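Side-chain contacts in tRNA(Phe) 7-((3-amino-3-carboxypropyl)-4-demethylwyosine(37)-N(4))-methyltransferase 1 (Pyrococcus horikoshii, PDB 2IT2), which probably methylates N-4 of a 4-demethylwyosine derivative at position 37 of tRNA(Phe), using S-adenosyl-L-methionine as methyl donor: residues E167-L170 and N171-E175; D179-R182 and R183-E186; V122-A125 and V126-F130; E23-R27 and K28-D32. All coordinates share one frame; numbering follows the deposited sequence.

In the fold
Each of the four contacts is local, made between successive turns of a helix or round a helix end. In chain order they run interaction 4, 3, 1 and 2. Interactions 1 and 2 share the long helix 167-194, with their centres about 17 Å apart. Interaction 3 ends helix 115-127. Its centre is about 16 Å from that of interaction 2, and Phe-130 packs on helix 167-194. Interaction 4 ends helix 11-27 and lies farther off, about 34 Å from interaction 1 between centres. Helix 167-194 thus links the subunit interface, at Tyr-169, to the antiparallel sheet and to the end of helix 115-127.

Interaction 1: residues E167-L170 and N171-E175; sequences EEYL and NKIVE
Glu-167 opens helix 167-194 and takes part through its backbone. Its carbonyl O accepts Asn-171 N at 2.9 Å. Glu-168 comes next. Its CG is anti to the backbone N (chi1 -176°) and the chain then bends at chi2, which brings the carboxylate forward, slanting across the Lys-172 chain. Glu-168 OE2 lies 3.1 Å from Lys-172 CE. The salt bridge itself is long, with Glu-168 OE2 4.0 Å from Lys-172 NZ. The acid therefore meets the methylene chain more closely than the ammonium group.

Tyr-169 carries the apolar part. Ile-173 CD1 sits over one face of its ring, 3.6 Å from the centroid and only 8° off the ring normal. This is a CH-pi contact. Ile-173 CG1 approaches the ring at CE1, at 3.7 Å. The backbone adds a bond from Ile-173 N to Tyr-169 O. At its far end Tyr-169 OH bonds Leu-156 O of the second subunit. Cut back to an alanine, this position would probably leave Ile-173 CD1 without the ring face it rests on, and the Leu-156 carbonyl of the second subunit without its hydroxyl partner.

Leu-170 turns to helix 84-91, where it packs on Leu-84, Val-87, Leu-88 and Ile-91. Its O accepts Val-174 N, and Val-174 CG2 lies 3.4 Å from the same oxygen.

Two kinds of chemistry thus share one helical turn. The Glu-168 and Lys-172 pair is probably a modest electrostatic link, while the Tyr-169 and Ile-173 pair joins helix packing to the dimer interface.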
# COMPACT_ATOMS: atom_id res chain seq x y z
N GLU B 167 13.33 -13.68 23.58
CA GLU B 167 14.28 -13.97 22.53
C GLU B 167 13.83 -14.93 21.45
O GLU B 167 14.23 -14.79 20.30
CB GLU B 167 15.59 -14.47 23.13
CG GLU B 167 16.72 -14.59 22.12
CD GLU B 167 18.05 -14.81 22.80
OE1 GLU B 167 18.19 -15.81 23.53
OE2 GLU B 167 18.96 -13.97 22.61
N GLU B 168 13.02 -15.92 21.81
CA GLU B 168 12.56 -16.86 20.80
C GLU B 168 11.65 -16.18 19.78
O GLU B 168 11.84 -16.34 18.58
CB GLU B 168 11.83 -18.04 21.43
CG GLU B 168 11.42 -19.08 20.42
CD GLU B 168 12.59 -19.54 19.57
OE1 GLU B 168 13.56 -20.09 20.14
OE2 GLU B 168 12.55 -19.34 18.33
N TYR B 169 10.64 -15.44 20.25
CA TYR B 169 9.73 -14.74 19.35
C TYR B 169 10.52 -13.72 18.55
O TYR B 169 10.34 -13.62 17.34
CB TYR B 169 8.58 -14.08 20.14
CG TYR B 169 7.50 -13.38 19.31
CD1 TYR B 169 7.11 -13.83 18.05
CD2 TYR B 169 6.83 -12.26 19.83
CE1 TYR B 169 6.08 -13.18 17.32
CE2 TYR B 169 5.81 -11.62 19.12
CZ TYR B 169 5.44 -12.08 17.86
OH TYR B 169 4.44 -11.41 17.16
N LEU B 170 11.42 -12.99 19.20
CA LEU B 170 12.21 -12.00 18.47
C LEU B 170 13.05 -12.68 17.38
O LEU B 170 13.20 -12.13 16.29
CB LEU B 170 13.11 -11.20 19.43
CG LEU B 170 13.83 -10.01 18.77
CD1 LEU B 170 12.80 -9.02 18.25
CD2 LEU B 170 14.73 -9.33 19.78
N ASN B 171 13.57 -13.87 17.66
CA ASN B 171 14.35 -14.60 16.67
C ASN B 171 13.50 -14.98 15.45
O ASN B 171 13.98 -14.90 14.31
CB ASN B 171 14.94 -15.87 17.27
CG ASN B 171 15.73 -16.67 16.26
OD1 ASN B 171 15.43 -17.84 16.01
ND2 ASN B 171 16.74 -16.05 15.67
N LYS B 172 12.26 -15.40 15.68
CA LYS B 172 11.36 -15.75 14.58
C LYS B 172 11.00 -14.51 13.77
O LYS B 172 10.94 -14.57 12.54
CB LYS B 172 10.08 -16.41 15.12
CG LYS B 172 10.29 -17.71 15.87
CD LYS B 172 10.89 -18.78 14.98
CE LYS B 172 11.07 -20.09 15.72
NZ LYS B 172 11.72 -21.11 14.86
N ILE B 173 10.77 -13.37 14.43
CA ILE B 173 10.43 -12.13 13.73
C ILE B 173 11.59 -11.68 12.85
O ILE B 173 11.38 -11.26 11.70
CB ILE B 173 10.09 -11.01 14.75
CG1 ILE B 173 8.80 -11.37 15.48
CG2 ILE B 173 9.99 -9.66 14.05
CD1 ILE B 173 8.53 -10.50 16.70
N VAL B 174 12.81 -11.75 13.38
CA VAL B 174 13.98 -11.34 12.61
C VAL B 174 14.20 -12.25 11.40
O VAL B 174 14.59 -11.78 10.33
CB VAL B 174 15.25 -11.34 13.49
CG1 VAL B 174 16.52 -11.28 12.63
CG2 VAL B 174 15.22 -10.15 14.42
N GLU B 175 13.92 -13.54 11.57
CA GLU B 175 14.06 -14.51 10.48
C GLU B 175 13.14 -14.14 9.32
O GLU B 175 13.57 -14.07 8.18
CB GLU B 175 13.70 -15.90 11.00
CG GLU B 175 13.92 -17.05 10.04
CD GLU B 175 13.33 -18.33 10.59
OE1 GLU B 175 13.41 -18.55 11.83
OE2 GLU B 175 12.79 -19.13 9.80

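Interaction 2: residues D179-R182 and R183-E186; sequences DQMR and RFKE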
# COMPACT_ATOMS: atom_id res chain seq x y z
N ASP B 179 13.88 -12.62 5.55
CA ASP B 179 13.40 -13.31 4.36
C ASP B 179 12.72 -12.30 3.45
O ASP B 179 12.90 -12.33 2.24
CB ASP B 179 12.38 -14.39 4.72
CG ASP B 179 13.02 -15.56 5.43
OD1 ASP B 179 14.23 -15.78 5.23
OD2 ASP B 179 12.30 -16.26 6.16
N GLN B 180 11.94 -11.40 4.04
CA GLN B 180 11.25 -10.39 3.25
C GLN B 180 12.26 -9.45 2.61
O GLN B 180 12.15 -9.12 1.43
CB GLN B 180 10.25 -9.62 4.13
CG GLN B 180 9.09 -10.47 4.64
CD GLN B 180 8.16 -9.72 5.57
OE1 GLN B 180 8.61 -8.99 6.46
NE2 GLN B 180 6.86 -9.89 5.39
N MSE B 181 13.27 -9.03 3.37
CA MSE B 181 14.28 -8.15 2.82
C MSE B 181 15.00 -8.81 1.65
O MSE B 181 15.30 -8.16 0.64
CB MSE B 181 15.29 -7.77 3.90
CG MSE B 181 16.41 -6.86 3.41
SE MSE B 181 15.71 -5.16 2.88
CE MSE B 181 14.42 -5.03 4.32
N ARG B 182 15.26 -10.11 1.77
CA ARG B 182 15.95 -10.84 0.72
C ARG B 182 15.10 -10.81 -0.55
O ARG B 182 15.63 -10.63 -1.65
CB ARG B 182 16.22 -12.28 1.14
CG ARG B 182 17.13 -13.02 0.18
CD ARG B 182 17.13 -14.52 0.45
NE ARG B 182 17.73 -14.86 1.73
CZ ARG B 182 18.15 -16.08 2.05
NH1 ARG B 182 18.04 -17.07 1.18
NH2 ARG B 182 18.68 -16.31 3.24
N ARG B 183 13.79 -10.97 -0.39
CA ARG B 183 12.87 -10.95 -1.53
C ARG B 183 12.86 -9.57 -2.19
O ARG B 183 12.83 -9.47 -3.41
CB ARG B 183 11.46 -11.33 -1.08
CG ARG B 183 11.30 -12.78 -0.68
CD ARG B 183 9.90 -13.06 -0.16
NE ARG B 183 8.87 -12.76 -1.15
CZ ARG B 183 7.57 -12.86 -0.93
NH1 ARG B 183 7.12 -13.26 0.26
NH2 ARG B 183 6.70 -12.56 -1.89
N PHE B 184 12.88 -8.51 -1.38
CA PHE B 184 12.89 -7.16 -1.94
C PHE B 184 14.13 -6.97 -2.80
O PHE B 184 14.05 -6.44 -3.92
CB PHE B 184 12.92 -6.11 -0.82
CG PHE B 184 11.70 -6.09 0.04
CD1 PHE B 184 10.44 -6.37 -0.48
CD2 PHE B 184 11.80 -5.74 1.39
CE1 PHE B 184 9.30 -6.28 0.32
CE2 PHE B 184 10.66 -5.66 2.19
CZ PHE B 184 9.42 -5.93 1.66
N LYS B 185 15.28 -7.39 -2.29
CA LYS B 185 16.53 -7.23 -3.02
C LYS B 185 16.55 -8.02 -4.32
O LYS B 185 17.10 -7.57 -5.32
CB LYS B 185 17.72 -7.66 -2.16
CG LYS B 185 17.83 -6.95 -0.82
CD LYS B 185 17.82 -5.44 -0.97
CE LYS B 185 18.07 -4.76 0.36
NZ LYS B 185 18.08 -3.27 0.24
N GLU B 186 15.94 -9.20 -4.28
CA GLU B 186 15.87 -10.06 -5.46
C GLU B 186 15.00 -9.41 -6.53
O GLU B 186 15.35 -9.42 -7.70
CB GLU B 186 15.26 -11.42 -5.10
CG GLU B 186 16.09 -12.27 -4.19
CD GLU B 186 15.23 -13.30 -3.48
OE1 GLU B 186 14.34 -13.88 -4.13
OE2 GLU B 186 15.46 -13.54 -2.27
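Phe-184 lays one ring face over the carbonyl of Gln-180, one turn earlier in helix 167-194. Gln-180 O stands 3.3 Å above the ring plane, offset toward the rim. The same oxygen accepts Phe-184 N at 3.0 Å. With CG beside the backbone N (chi1 -65°), the ring is carried back along the helix over this carbonyl. Selenomethionine Met-181 meets the ring differently. Its CE lies in the ring plane at the edge, 4.0 Å from Phe-184 CD2, and the two side chains cross at about a right angle. Beyond the helix, Phe-184 packs on Val-103, Ser-105 and Pro-106 of strand 98-112. A serine in its place would probably open a gap against that strand and leave the Met-181 methyl without its aromatic neighbour.

Lys-185 bends at chi2 and passes Met-181, with CE 3.5 Å from Met-181 SE. Its NZ goes on to His-79 O, Ser-55 O and the carboxylate of Asp-34. Glu-186, extended beyond CG, lies back along the helix and places OE2 3.0 Å from Arg-182 CG. The charged ends stay apart, with Arg-182 NE 4.8 Å from Glu-186 OE2.

Phe-184 thus sets the apolar side of this turn against strand 98-112. Lys-185 uses its aliphatic part beside selenium and spends its charge elsewhere. Glu-186 OE2 also lies 3.0 Å from Arg-182 O, another acceptor, which is probably unfavourable and is set against only a weak attraction to the guanidinium.

Interaction 3: residues V122-A125 and V126-F130; sequences VNLA and VSCGF
A Schellman motif ends helix 115-127, with Gly-129 as the residue that leaves the helical path. Its phi is positive, 108°, and at these backbone angles a side chain would be jammed against the carbonyl O of Cys-128. Two bonds define the motif. Phe-130 N reaches Ala-125 O at 3.1 Å, and Gly-129 N reaches Val-126 O at 3.2 Å. Cys-128 N is a further donor to Ala-125 O, at 2.9 Å. Phe-130 N and Cys-128 N stand above opposite faces of the Ala-125 carbonyl plane, so neither uses a lone-pair direction.

Ser-127 ties its side chain to the last turn. Its OG donates to Leu-124 O at 2.6 Å. The torsion that allows this sets OG between the backbone N and the carbonyl carbon (chi1 80°). Leu-124 CD1 lies 3.8 Å from the same hydroxyl. Cys-128 N also makes a weak bond to Leu-124 O. Val-126 follows the regular helix, and its CG2 comes 3.2 Å from Val-122 O.

The cap is set into the fold on two sides. Cys-128 packs on Leu-191, Phe-130 on Lys-187 and Leu-188, all of helix 167-194. Ala-125 and Phe-130 touch Ile-147 of strand 143-148. Ala-125 CB and Phe-130 CB stand 4.4 Å apart across the motif. The Phe-130 ring presents its edge to Ala-125 O, which lies near the ring plane 3.8 Å from CD2.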
# COMPACT_ATOMS: atom_id res chain seq x y z
N VAL B 122 4.40 0.27 -15.49
CA VAL B 122 3.63 -0.32 -14.41
C VAL B 122 3.48 -1.81 -14.66
O VAL B 122 3.69 -2.64 -13.77
CB VAL B 122 2.24 0.32 -14.30
CG1 VAL B 122 1.34 -0.55 -13.41
CG2 VAL B 122 2.37 1.71 -13.72
N ASN B 123 3.13 -2.16 -15.89
CA ASN B 123 2.95 -3.56 -16.22
C ASN B 123 4.24 -4.38 -16.06
O ASN B 123 4.19 -5.53 -15.62
CB ASN B 123 2.43 -3.70 -17.64
CG ASN B 123 1.01 -3.19 -17.79
OD1 ASN B 123 0.55 -2.95 -18.91
ND2 ASN B 123 0.29 -3.05 -16.68
N LEU B 124 5.38 -3.78 -16.42
CA LEU B 124 6.68 -4.44 -16.30
C LEU B 124 7.02 -4.63 -14.82
O LEU B 124 7.49 -5.69 -14.42
CB LEU B 124 7.79 -3.62 -16.98
CG LEU B 124 9.22 -4.13 -16.76
CD1 LEU B 124 9.37 -5.51 -17.40
CD2 LEU B 124 10.23 -3.16 -17.36
N ALA B 125 6.79 -3.59 -14.02
CA ALA B 125 7.10 -3.68 -12.60
C ALA B 125 6.27 -4.78 -11.94
O ALA B 125 6.81 -5.59 -11.19
CB ALA B 125 6.84 -2.33 -11.93
N VAL B 126 4.98 -4.82 -12.24
CA VAL B 126 4.12 -5.85 -11.66
C VAL B 126 4.64 -7.24 -12.01
O VAL B 126 4.60 -8.15 -11.18
CB VAL B 126 2.67 -5.71 -12.17
CG1 VAL B 126 1.85 -6.92 -11.75
CG2 VAL B 126 2.05 -4.43 -11.62
N SER B 127 5.12 -7.40 -13.24
CA SER B 127 5.65 -8.68 -13.69
C SER B 127 6.92 -9.08 -12.94
O SER B 127 7.27 -10.26 -12.89
CB SER B 127 5.95 -8.64 -15.19
OG SER B 127 7.18 -8.00 -15.46
N CYS B 128 7.62 -8.09 -12.38
CA CYS B 128 8.86 -8.36 -11.64
C CYS B 128 8.63 -8.60 -10.16
O CYS B 128 9.58 -8.79 -9.40
CB CYS B 128 9.86 -7.22 -11.84
SG CYS B 128 10.50 -7.13 -13.52
N GLY B 129 7.37 -8.58 -9.74
CA GLY B 129 7.06 -8.81 -8.34
C GLY B 129 6.62 -7.61 -7.54
O GLY B 129 6.49 -7.69 -6.32
N PHE B 130 6.39 -6.48 -8.20
CA PHE B 130 5.96 -5.28 -7.49
C PHE B 130 4.48 -5.07 -7.82
O PHE B 130 4.10 -4.23 -8.62
CB PHE B 130 6.82 -4.07 -7.92
CG PHE B 130 8.28 -4.19 -7.52
CD1 PHE B 130 8.70 -3.83 -6.24
CD2 PHE B 130 9.23 -4.64 -8.43
CE1 PHE B 130 10.06 -3.92 -5.88
CE2 PHE B 130 10.58 -4.73 -8.08
CZ PHE B 130 11.00 -4.37 -6.80

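Interaction 4: residues E23-R27 and K28-D32; sequences EIALR and KGEVD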
# COMPACT_ATOMS: atom_id res chain seq x y z
N GLU B 23 22.18 13.54 -9.02
CA GLU B 23 23.62 13.73 -9.08
C GLU B 23 24.16 14.19 -7.72
O GLU B 23 25.17 13.68 -7.23
CB GLU B 23 23.93 14.79 -10.15
CG GLU B 23 25.39 15.16 -10.24
CD GLU B 23 25.66 16.38 -11.12
OE1 GLU B 23 25.46 16.32 -12.35
OE2 GLU B 23 26.09 17.42 -10.58
N ILE B 24 23.48 15.15 -7.11
CA ILE B 24 23.92 15.68 -5.83
C ILE B 24 23.72 14.66 -4.72
O ILE B 24 24.58 14.46 -3.86
CB ILE B 24 23.18 17.01 -5.49
CG1 ILE B 24 23.81 17.64 -4.26
CG2 ILE B 24 21.70 16.76 -5.24
CD1 ILE B 24 25.27 17.93 -4.44
N ALA B 25 22.58 13.98 -4.75
CA ALA B 25 22.26 12.97 -3.75
C ALA B 25 23.33 11.87 -3.74
O ALA B 25 23.76 11.40 -2.68
CB ALA B 25 20.86 12.38 -4.04
N LEU B 26 23.77 11.49 -4.93
CA LEU B 26 24.78 10.46 -5.07
C LEU B 26 26.12 10.93 -4.50
O LEU B 26 26.76 10.23 -3.70
CB LEU B 26 24.93 10.10 -6.55
CG LEU B 26 23.79 9.28 -7.17
CD1 LEU B 26 23.98 9.16 -8.67
CD2 LEU B 26 23.80 7.91 -6.52
N ARG B 27 26.55 12.12 -4.90
CA ARG B 27 27.82 12.65 -4.43
C ARG B 27 27.81 12.89 -2.92
O ARG B 27 28.86 12.83 -2.27
CB ARG B 27 28.18 13.93 -5.20
CG ARG B 27 27.74 15.23 -4.56
CD ARG B 27 28.33 16.42 -5.32
NE ARG B 27 28.13 17.68 -4.62
CZ ARG B 27 28.57 18.86 -5.06
NH1 ARG B 27 29.25 18.94 -6.19
NH2 ARG B 27 28.33 19.96 -4.36
N LYS B 28 26.63 13.14 -2.35
CA LYS B 28 26.51 13.38 -0.91
C LYS B 28 26.34 12.08 -0.13
O LYS B 28 26.30 12.08 1.11
CB LYS B 28 25.34 14.33 -0.61
CG LYS B 28 25.58 15.79 -1.04
CD LYS B 28 24.59 16.77 -0.39
CE LYS B 28 23.15 16.51 -0.81
NZ LYS B 28 22.21 17.47 -0.15
N GLY B 29 26.24 10.97 -0.86
CA GLY B 29 26.06 9.68 -0.23
C GLY B 29 24.73 9.51 0.49
O GLY B 29 24.68 8.87 1.53
N GLU B 30 23.65 10.06 -0.08
CA GLU B 30 22.31 9.99 0.49
C GLU B 30 21.40 8.94 -0.16
O GLU B 30 20.28 8.73 0.29
CB GLU B 30 21.62 11.36 0.40
CG GLU B 30 22.36 12.48 1.12
CD GLU B 30 21.83 13.85 0.76
OE1 GLU B 30 21.14 13.97 -0.27
OE2 GLU B 30 22.13 14.82 1.49
N VAL B 31 21.88 8.28 -1.21
CA VAL B 31 21.07 7.27 -1.88
C VAL B 31 21.39 5.86 -1.40
O VAL B 31 22.56 5.53 -1.20
CB VAL B 31 21.28 7.34 -3.41
CG1 VAL B 31 20.35 6.35 -4.12
CG2 VAL B 31 21.04 8.76 -3.91
N ASP B 32 20.37 5.04 -1.18
CA ASP B 32 20.59 3.66 -0.75
C ASP B 32 21.41 3.00 -1.85
O ASP B 32 20.92 2.77 -2.95
CB ASP B 32 19.25 2.93 -0.56
CG ASP B 32 18.38 3.59 0.49
OD1 ASP B 32 18.89 3.88 1.59
OD2 ASP B 32 17.17 3.81 0.23
O HOH W 1 24.74 8.01 -2.54
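Val-31 turns back on the last turn of helix 11-27, across a Schellman motif centred on Gly-29. Its CG2 points at Ala-25 CB, 3.6 Å away, and touches Leu-26 CD2 at 3.9 Å. The Leu-26 and Val-31 side chains slant across each other. Val-31 CG2 is beside its own backbone N and anti to the carbonyl carbon, which directs that methyl at the helix. Leu-26 and Val-31 both go on to pack on Ile-36 of helix 36-43, so the motif joins the two helices.

On the other side of the turn Lys-28 and Glu-30 are exposed. Lys-28 runs aslant over Ile-24, with CE 3.7 Å from Ile-24 CG1. The bend at chi3 (-63°) turns its end toward Glu-30, and Lys-28 NZ forms a salt bridge with Glu-30 OE2 at 3.1 Å.

Backbone bonds close the motif. Glu-30 N reaches Ala-25 O at 2.9 Å in a nearly straight bond of 172°. Gly-29 N bonds Leu-26 O from above the carbonyl plane. The positive phi of Gly-29, 67°, favours glycine. A water also donates to Leu-26 O and accepts from Val-31 N, each at 3.2 Å.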